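Local coordinates for protein DNA polymerase (Pyrobaculum calidifontis, PDB 5MDN) that probably catalyses the template-directed addition of deoxyribonucleotides to DNA, releasing diphosphate, as a family B DNA polymerase, at residues Asp283-Ile288 with Glu298-Met303; Val589-Glu594 with Arg613-Gly618; Val596-Thr599 with Arg604-Gly607. One frame throughout, in Å; residues are numbered along the deposited sequence.

Interaction 1: residues Asp283-Ile288 with Glu298-Met303; sequences DEFPEI and EYFGVM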
loop_
_atom_site.group_PDB
_atom_site.type_symbol
_atom_site.label_atom_id
_atom_site.label_comp_id
_atom_site.label_asym_id
_atom_site.label_seq_id
_atom_site.Cartn_x
_atom_site.Cartn_y
_atom_site.Cartn_z
ATOM N N ASP A 283 -5.210 -0.457 -0.420
ATOM C CA ASP A 283 -5.336 0.822 0.269
ATOM C C ASP A 283 -4.846 1.969 -0.606
ATOM O O ASP A 283 -5.306 3.106 -0.456
ATOM C CB ASP A 283 -4.566 0.776 1.592
ATOM C CG ASP A 283 -5.077 1.790 2.608
ATOM O OD1 ASP A 283 -5.800 2.730 2.214
ATOM O OD2 ASP A 283 -4.759 1.643 3.808
ATOM N N GLU A 284 -3.916 1.691 -1.521
ATOM C CA GLU A 284 -3.365 2.712 -2.402
ATOM C C GLU A 284 -4.280 3.053 -3.572
ATOM O O GLU A 284 -4.026 4.046 -4.263
ATOM C CB GLU A 284 -2.004 2.258 -2.936
ATOM C CG GLU A 284 -0.945 2.071 -1.857
ATOM C CD GLU A 284 0.300 1.381 -2.379
ATOM O OE1 GLU A 284 0.671 1.630 -3.544
ATOM O OE2 GLU A 284 0.910 0.594 -1.622
ATOM N N PHE A 285 -5.329 2.264 -3.817
ATOM C CA PHE A 285 -6.268 2.541 -4.900
ATOM C C PHE A 285 -7.272 3.605 -4.473
ATOM O O PHE A 285 -8.116 3.351 -3.603
ATOM C CB PHE A 285 -7.002 1.268 -5.331
ATOM C CG PHE A 285 -6.090 0.160 -5.780
ATOM C CD1 PHE A 285 -4.922 0.440 -6.468
ATOM C CD2 PHE A 285 -6.416 -1.161 -5.533
ATOM C CE1 PHE A 285 -4.088 -0.579 -6.888
ATOM C CE2 PHE A 285 -5.584 -2.186 -5.950
ATOM C CZ PHE A 285 -4.420 -1.892 -6.629
ATOM N N PRO A 286 -7.223 4.803 -5.060
ATOM C CA PRO A 286 -8.116 5.884 -4.628
ATOM C C PRO A 286 -9.543 5.776 -5.146
ATOM O O PRO A 286 -10.376 6.614 -4.779
ATOM C CB PRO A 286 -7.426 7.128 -5.197
ATOM C CG PRO A 286 -6.797 6.635 -6.457
ATOM C CD PRO A 286 -6.324 5.233 -6.149
ATOM N N GLU A 287 -9.852 4.787 -5.987
ATOM C CA GLU A 287 -11.179 4.683 -6.585
ATOM C C GLU A 287 -12.198 3.979 -5.693
ATOM O O GLU A 287 -13.402 4.202 -5.862
ATOM C CB GLU A 287 -11.092 3.943 -7.924
ATOM C CG GLU A 287 -10.022 4.467 -8.870
ATOM C CD GLU A 287 -8.906 3.461 -9.086
ATOM O OE1 GLU A 287 -8.165 3.177 -8.124
ATOM O OE2 GLU A 287 -8.778 2.943 -10.216
ATOM N N ILE A 288 -11.753 3.142 -4.753
ATOM C CA ILE A 288 -12.642 2.141 -4.168
ATOM C C ILE A 288 -13.481 2.729 -3.034
ATOM O O ILE A 288 -14.656 2.376 -2.875
ATOM C CB ILE A 288 -11.819 0.929 -3.697
ATOM C CG1 ILE A 288 -10.976 0.366 -4.849
ATOM C CG2 ILE A 288 -12.732 -0.137 -3.105
ATOM C CD1 ILE A 288 -11.588 -0.835 -5.544
ATOM N N GLU A 298 -15.550 -7.295 -6.107
ATOM C CA GLU A 298 -16.456 -6.940 -7.194
ATOM C C GLU A 298 -15.795 -5.985 -8.181
ATOM O O GLU A 298 -15.956 -6.137 -9.399
ATOM C CB GLU A 298 -17.733 -6.320 -6.633
ATOM C CG GLU A 298 -18.893 -6.313 -7.615
ATOM C CD GLU A 298 -20.015 -5.387 -7.187
ATOM O OE1 GLU A 298 -20.483 -5.513 -6.036
ATOM O OE2 GLU A 298 -20.432 -4.534 -8.000
ATOM N N TYR A 299 -15.078 -4.976 -7.676
ATOM C CA TYR A 299 -14.445 -3.994 -8.555
ATOM C C TYR A 299 -13.515 -4.664 -9.560
ATOM O O TYR A 299 -13.520 -4.318 -10.747
ATOM C CB TYR A 299 -13.680 -2.964 -7.726
ATOM C CG TYR A 299 -13.341 -1.699 -8.485
ATOM C CD1 TYR A 299 -14.294 -0.706 -8.677
ATOM C CD2 TYR A 299 -12.073 -1.501 -9.014
ATOM C CE1 TYR A 299 -13.992 0.451 -9.373
ATOM C CE2 TYR A 299 -11.761 -0.349 -9.710
ATOM C CZ TYR A 299 -12.725 0.623 -9.887
ATOM O OH TYR A 299 -12.417 1.771 -10.581
ATOM N N PHE A 300 -12.711 -5.620 -9.104
ATOM C CA PHE A 300 -11.793 -6.335 -9.978
ATOM C C PHE A 300 -12.440 -7.538 -10.652
ATOM O O PHE A 300 -11.754 -8.261 -11.386
ATOM C CB PHE A 300 -10.555 -6.780 -9.188
ATOM C CG PHE A 300 -9.682 -5.643 -8.737
ATOM C CD1 PHE A 300 -10.028 -4.877 -7.636
ATOM C CD2 PHE A 300 -8.517 -5.336 -9.420
ATOM C CE1 PHE A 300 -9.227 -3.827 -7.224
ATOM C CE2 PHE A 300 -7.713 -4.290 -9.013
ATOM C CZ PHE A 300 -8.068 -3.534 -7.915
ATOM N N GLY A 301 -13.729 -7.765 -10.425
ATOM C CA GLY A 301 -14.465 -8.771 -11.173
ATOM C C GLY A 301 -14.110 -10.209 -10.869
ATOM O O GLY A 301 -14.051 -11.033 -11.790
ATOM N N VAL A 302 -13.864 -10.538 -9.603
ATOM C CA VAL A 302 -13.566 -11.921 -9.245
ATOM C C VAL A 302 -14.811 -12.572 -8.651
ATOM O O VAL A 302 -15.000 -13.788 -8.765
ATOM C CB VAL A 302 -12.360 -12.012 -8.286
ATOM C CG1 VAL A 302 -11.212 -11.153 -8.794
ATOM C CG2 VAL A 302 -12.742 -11.610 -6.872
ATOM N N MET A 303 -15.661 -11.775 -8.001
ATOM C CA MET A 303 -16.894 -12.301 -7.429
ATOM C C MET A 303 -17.935 -11.198 -7.319
ATOM O O MET A 303 -17.641 -10.117 -6.799
ATOM C CB MET A 303 -16.645 -12.910 -6.046
ATOM C CG MET A 303 -17.772 -13.802 -5.557
ATOM S SD MET A 303 -17.306 -14.809 -4.137
ATOM C CE MET A 303 -16.116 -15.911 -4.891
#
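Ile288 and Phe285, in the loop that follows helix 278-282, pack against Tyr299 and Phe300 at the C-terminal end of helix 293-299. That helix ends in a Schellman motif with Gly301 at positive phi, and Gly301 N bonds back to Glu298 O at 2.9 Å. The contact has no hydrogen bond across it; it is apolar packing near the surface of the exonuclease region. The tight part centres on Ile288 CD1, which sits 3.5 Å from Tyr299 CG and also reaches Phe300 CE1. Phe300 then meets Phe285 obliquely, with ring planes at 42°. Leu347 of helix 326-356 also touches Phe300. Toward the Tyr299 hydroxyl the contact is looser and more polar. Tyr299 CG lies anti to the backbone N (chi1 -163°), which carries the ring out to the loop, and Tyr299 OH passes 3.7 Å from Glu287 CB. Arg613 makes a cation-pi contact with this ring. Replacing Tyr299 with an alanine would probably leave Ile288 CD1 facing a gap and Arg613 without its aromatic partner. In the ring pair, Phe300 CZ meets two neighbouring atoms of Phe285, CE2 at 3.4 Å and CD2 at 3.7 Å.

Interaction 2: residues Val589-Glu594 with Arg613-Gly618; sequences VDKDYE and RIDIVG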
loop_
_atom_site.group_PDB
_atom_site.type_symbol
_atom_site.label_atom_id
_atom_site.label_comp_id
_atom_site.label_asym_id
_atom_site.label_seq_id
_atom_site.Cartn_x
_atom_site.Cartn_y
_atom_site.Cartn_z
ATOM N N VAL A 589 -5.641 7.607 -22.193
ATOM C CA VAL A 589 -6.947 7.744 -21.562
ATOM C C VAL A 589 -6.994 6.840 -20.338
ATOM O O VAL A 589 -6.931 5.611 -20.453
ATOM C CB VAL A 589 -8.068 7.412 -22.551
ATOM C CG1 VAL A 589 -9.403 7.388 -21.833
ATOM C CG2 VAL A 589 -8.073 8.427 -23.687
ATOM N N ASP A 590 -7.104 7.448 -19.156
ATOM C CA ASP A 590 -7.134 6.674 -17.923
ATOM C C ASP A 590 -8.522 6.102 -17.659
ATOM O O ASP A 590 -8.662 4.911 -17.363
ATOM C CB ASP A 590 -6.680 7.540 -16.744
ATOM C CG ASP A 590 -6.294 6.719 -15.535
ATOM O OD1 ASP A 590 -5.593 5.700 -15.709
ATOM O OD2 ASP A 590 -6.695 7.089 -14.412
ATOM N N LYS A 591 -9.559 6.931 -17.770
ATOM C CA LYS A 591 -10.923 6.499 -17.503
ATOM C C LYS A 591 -11.857 7.044 -18.573
ATOM O O LYS A 591 -11.696 8.180 -19.028
ATOM C CB LYS A 591 -11.397 6.959 -16.117
ATOM C CG LYS A 591 -10.637 6.340 -14.958
ATOM C CD LYS A 591 -10.911 4.851 -14.841
ATOM C CE LYS A 591 -10.027 4.212 -13.781
ATOM N NZ LYS A 591 -10.508 4.517 -12.407
ATOM N N ASP A 592 -12.832 6.229 -18.967
ATOM C CA ASP A 592 -13.902 6.637 -19.876
ATOM C C ASP A 592 -15.204 6.577 -19.084
ATOM O O ASP A 592 -15.791 5.502 -18.922
ATOM C CB ASP A 592 -13.952 5.743 -21.115
ATOM C CG ASP A 592 -15.044 6.153 -22.091
ATOM O OD1 ASP A 592 -15.630 7.243 -21.918
ATOM O OD2 ASP A 592 -15.314 5.383 -23.038
ATOM N N TYR A 593 -15.653 7.729 -18.596
ATOM C CA TYR A 593 -16.853 7.807 -17.775
ATOM C C TYR A 593 -18.074 8.108 -18.635
ATOM O O TYR A 593 -18.032 8.989 -19.501
ATOM C CB TYR A 593 -16.702 8.883 -16.702
ATOM C CG TYR A 593 -15.700 8.565 -15.617
ATOM C CD1 TYR A 593 -15.853 7.447 -14.807
ATOM C CD2 TYR A 593 -14.610 9.395 -15.390
ATOM C CE1 TYR A 593 -14.941 7.160 -13.808
ATOM C CE2 TYR A 593 -13.695 9.117 -14.394
ATOM C CZ TYR A 593 -13.865 7.998 -13.607
ATOM O OH TYR A 593 -12.954 7.717 -12.615
ATOM N N GLU A 594 -19.159 7.370 -18.393
ATOM C CA GLU A 594 -20.434 7.706 -19.015
ATOM C C GLU A 594 -20.998 8.998 -18.434
ATOM O O GLU A 594 -21.579 9.812 -19.162
ATOM C CB GLU A 594 -21.419 6.552 -18.837
ATOM C CG GLU A 594 -22.734 6.729 -19.574
ATOM C CD GLU A 594 -23.621 5.502 -19.472
ATOM O OE1 GLU A 594 -23.140 4.461 -18.977
ATOM O OE2 GLU A 594 -24.797 5.578 -19.885
ATOM N N ARG A 613 -19.601 0.072 -13.401
ATOM C CA ARG A 613 -18.976 0.284 -12.102
ATOM C C ARG A 613 -18.879 1.771 -11.781
ATOM O O ARG A 613 -18.442 2.573 -12.612
ATOM C CB ARG A 613 -17.583 -0.343 -12.070
ATOM C CG ARG A 613 -17.567 -1.854 -11.948
ATOM C CD ARG A 613 -16.136 -2.358 -11.915
ATOM N NE ARG A 613 -15.424 -2.016 -13.144
ATOM C CZ ARG A 613 -14.111 -1.826 -13.224
ATOM N NH1 ARG A 613 -13.355 -1.946 -12.141
ATOM N NH2 ARG A 613 -13.554 -1.519 -14.387
ATOM N N ILE A 614 -19.300 2.134 -10.581
ATOM C CA ILE A 614 -19.084 3.472 -10.043
ATOM C C ILE A 614 -17.793 3.460 -9.231
ATOM O O ILE A 614 -17.520 2.507 -8.490
ATOM C CB ILE A 614 -20.283 3.925 -9.181
ATOM C CG1 ILE A 614 -21.534 4.195 -10.032
ATOM C CG2 ILE A 614 -19.939 5.159 -8.354
ATOM C CD1 ILE A 614 -22.329 2.949 -10.388
ATOM N N ASP A 615 -16.994 4.517 -9.361
ATOM C CA ASP A 615 -15.874 4.743 -8.461
ATOM C C ASP A 615 -15.924 6.168 -7.932
ATOM O O ASP A 615 -16.410 7.083 -8.601
ATOM C CB ASP A 615 -14.511 4.444 -9.131
ATOM C CG ASP A 615 -14.305 5.185 -10.450
ATOM O OD1 ASP A 615 -14.833 6.302 -10.631
ATOM O OD2 ASP A 615 -13.586 4.641 -11.315
ATOM N N ILE A 616 -15.439 6.338 -6.706
ATOM C CA ILE A 616 -15.634 7.564 -5.943
ATOM C C ILE A 616 -14.275 8.045 -5.459
ATOM O O ILE A 616 -13.520 7.277 -4.853
ATOM C CB ILE A 616 -16.592 7.350 -4.755
ATOM C CG1 ILE A 616 -17.949 6.848 -5.254
ATOM C CG2 ILE A 616 -16.756 8.639 -3.965
ATOM C CD1 ILE A 616 -18.905 6.452 -4.153
ATOM N N VAL A 617 -13.964 9.310 -5.726
ATOM C CA VAL A 617 -12.666 9.893 -5.410
ATOM C C VAL A 617 -12.888 11.077 -4.482
ATOM O O VAL A 617 -13.760 11.915 -4.737
ATOM C CB VAL A 617 -11.914 10.332 -6.681
ATOM C CG1 VAL A 617 -10.579 10.971 -6.316
ATOM C CG2 VAL A 617 -11.710 9.151 -7.615
ATOM N N GLY A 618 -12.103 11.143 -3.411
ATOM C CA GLY A 618 -12.292 12.151 -2.391
ATOM C C GLY A 618 -13.204 11.690 -1.264
ATOM O O GLY A 618 -14.002 10.765 -1.401
#
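Asp615 receives Lys591 and Tyr593 on its two carboxylate oxygens, joining strand 588-593 to strand 614-617. These are outermost strands of two different antiparallel sheets, and the chain turns a corner at Glu594 on its way from one to the other. The contact is therefore a side-chain bridge between sheets, without backbone pairing. Tyr593 OH donates to Asp615 OD1 at 3.1 Å. It arrives on the syn side, 26° out of the carboxylate plane, and ring and carboxylate stand nearly perpendicular, at 87°. Lys591 NZ comes to Asp615 OD2 at 3.3 Å, a salt bridge whose hydrogen bond is weak. Bends of the lysine chain at chi2 (-68°) and chi4 bring NZ round to this oxygen. Nearer the backbone, Lys591 CB lies over one face of the Tyr593 ring, toward its rim. Both oxygens of the buried Asp615 thus have donors. OD2 has a second, weak one in Tyr299 OH, and Lys591 NZ has a second salt-bridge partner in Glu287. On the backbone, Asp590 and Lys591 form a classic beta bulge opposite Val418 of the neighbouring strand 416-420. One lysine placed between two carboxylates is likely to keep both ionised, and the neutral Tyr593 hydroxyl would probably stabilise the Asp615 carboxylate further.

Interaction 3: residues Val596-Thr599 with Arg604-Gly607; sequences VLFT and RYAG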
loop_
_atom_site.group_PDB
_atom_site.type_symbol
_atom_site.label_atom_id
_atom_site.label_comp_id
_atom_site.label_asym_id
_atom_site.label_seq_id
_atom_site.Cartn_x
_atom_site.Cartn_y
_atom_site.Cartn_z
ATOM N N VAL A 596 -20.275 11.923 -14.865
ATOM C CA VAL A 596 -19.413 12.345 -13.763
ATOM C C VAL A 596 -20.148 13.402 -12.953
ATOM O O VAL A 596 -20.849 14.253 -13.511
ATOM C CB VAL A 596 -18.057 12.899 -14.265
ATOM C CG1 VAL A 596 -17.229 13.448 -13.111
ATOM C CG2 VAL A 596 -17.276 11.829 -14.991
ATOM N N LEU A 597 -19.990 13.344 -11.633
ATOM C CA LEU A 597 -20.619 14.286 -10.714
ATOM C C LEU A 597 -19.547 14.922 -9.836
ATOM O O LEU A 597 -18.969 14.253 -8.974
ATOM C CB LEU A 597 -21.672 13.583 -9.865
ATOM C CG LEU A 597 -22.196 14.352 -8.654
ATOM C CD1 LEU A 597 -22.941 15.609 -9.076
ATOM C CD2 LEU A 597 -23.084 13.441 -7.837
ATOM N N PHE A 598 -19.292 16.211 -10.050
ATOM C CA PHE A 598 -18.443 16.993 -9.162
ATOM C C PHE A 598 -19.316 17.644 -8.096
ATOM O O PHE A 598 -20.215 18.431 -8.417
ATOM C CB PHE A 598 -17.665 18.057 -9.937
ATOM C CG PHE A 598 -16.410 17.546 -10.588
ATOM C CD1 PHE A 598 -16.433 17.036 -11.876
ATOM C CD2 PHE A 598 -15.200 17.590 -9.913
ATOM C CE1 PHE A 598 -15.274 16.572 -12.475
ATOM C CE2 PHE A 598 -14.039 17.130 -10.505
ATOM C CZ PHE A 598 -14.076 16.619 -11.787
ATOM N N THR A 599 -19.056 17.317 -6.832
ATOM C CA THR A 599 -19.820 17.891 -5.731
ATOM C C THR A 599 -19.239 19.216 -5.254
ATOM O O THR A 599 -19.990 20.116 -4.859
ATOM C CB THR A 599 -19.889 16.905 -4.560
ATOM O OG1 THR A 599 -18.566 16.637 -4.079
ATOM C CG2 THR A 599 -20.539 15.601 -5.001
ATOM N N ARG A 604 -13.116 16.033 -5.987
ATOM C CA ARG A 604 -14.103 15.258 -5.242
ATOM C C ARG A 604 -15.229 14.940 -6.219
ATOM O O ARG A 604 -16.037 15.815 -6.546
ATOM C CB ARG A 604 -14.609 16.031 -4.027
ATOM C CG ARG A 604 -15.713 15.320 -3.277
ATOM C CD ARG A 604 -15.202 13.995 -2.761
ATOM N NE ARG A 604 -16.161 13.277 -1.926
ATOM C CZ ARG A 604 -16.977 12.329 -2.379
ATOM N NH1 ARG A 604 -16.952 11.978 -3.658
ATOM N NH2 ARG A 604 -17.818 11.726 -1.550
ATOM N N TYR A 605 -15.284 13.694 -6.687
ATOM C CA TYR A 605 -16.243 13.346 -7.719
ATOM C C TYR A 605 -16.566 11.862 -7.653
ATOM O O TYR A 605 -15.829 11.063 -7.070
ATOM C CB TYR A 605 -15.722 13.708 -9.120
ATOM C CG TYR A 605 -14.571 12.847 -9.596
ATOM C CD1 TYR A 605 -13.261 13.159 -9.259
ATOM C CD2 TYR A 605 -14.796 11.730 -10.391
ATOM C CE1 TYR A 605 -12.208 12.377 -9.694
ATOM C CE2 TYR A 605 -13.750 10.940 -10.830
ATOM C CZ TYR A 605 -12.457 11.269 -10.478
ATOM O OH TYR A 605 -11.412 10.485 -10.914
ATOM N N ALA A 606 -17.693 11.514 -8.265
ATOM C CA ALA A 606 -18.056 10.137 -8.555
ATOM C C ALA A 606 -18.194 9.975 -10.061
ATOM O O ALA A 606 -18.558 10.919 -10.769
ATOM C CB ALA A 606 -19.359 9.745 -7.858
ATOM N N GLY A 607 -17.904 8.774 -10.549
ATOM C CA GLY A 607 -17.925 8.538 -11.979
ATOM C C GLY A 607 -18.474 7.180 -12.358
ATOM O O GLY A 607 -18.214 6.182 -11.679
#
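Phe598 and Tyr605 lie side by side and point the same way, on the face of a beta hairpin that they share with Val596. Strands 595-598 and 605-609 form the hairpin, their short segments running antiparallel at 173°. Phe598 and Tyr605 are a non-hydrogen-bonded pair. Tyr605 CB sits over the centre of the Phe598 ring in a CH-pi contact, 4.0 Å from its centroid and 10° off the normal. With chi1 at 70°, Tyr605 CG stands between its own backbone N and carbonyl carbon. The phenol ring leads away from strand 595-598, leaving Tyr605 CD2 against Val596 CG1 at 4.0 Å. The two aromatic rings are inclined to each other, their planes 34° apart. Tyr605 also meets Phe565 edge-to-face. Gly607, paired with Val596, brings no side chain to this face.

Leu597 and Ala606 occupy the other face, against helix 628-643. Two bonds join this hydrogen-bonded pair. Leu597 N to Ala606 O is 2.9 Å, and Ala606 N to Leu597 O is 3.1 Å. Beyond Phe598, Thr599 N makes only a weak bond to Arg604 O, at 3.4 Å. The Thr599 and Arg604 side chains cross at a slant, with Thr599 OG1 3.2 Å from Arg604 CG. Arg604 NH1 has a weak bond to Val617 O. The hairpin is thus held by backbone bonds between Leu597 and Ala606 and by aromatic and aliphatic packing on the Phe598 and Tyr605 face, while its other face is given to helix 628-643.

How the interactions relate
Interaction 1 comes first along the chain, in the exonuclease region. Interaction 3 is nested inside the loop that interaction 2 closes, and both belong to the polymerase region. The centres of interactions 1 and 2 are about 12 Å apart. Those of interactions 2 and 3 are about 9 Å apart. Interactions 1 and 3 do not touch. In space, interaction 2 lies between the other two and touches both. Strand 614-617 pairs with strand 605-609 of the hairpin, through Val617 N with Tyr605 O. The same strand meets the 283-288 loop, where Glu287 O probably accepts from Ile616 N. Interactions 1 and 2 together join the exonuclease region to two polymerase sheets, and interaction 3 builds the hairpin beside strand 614-617, away from the magnesium sites.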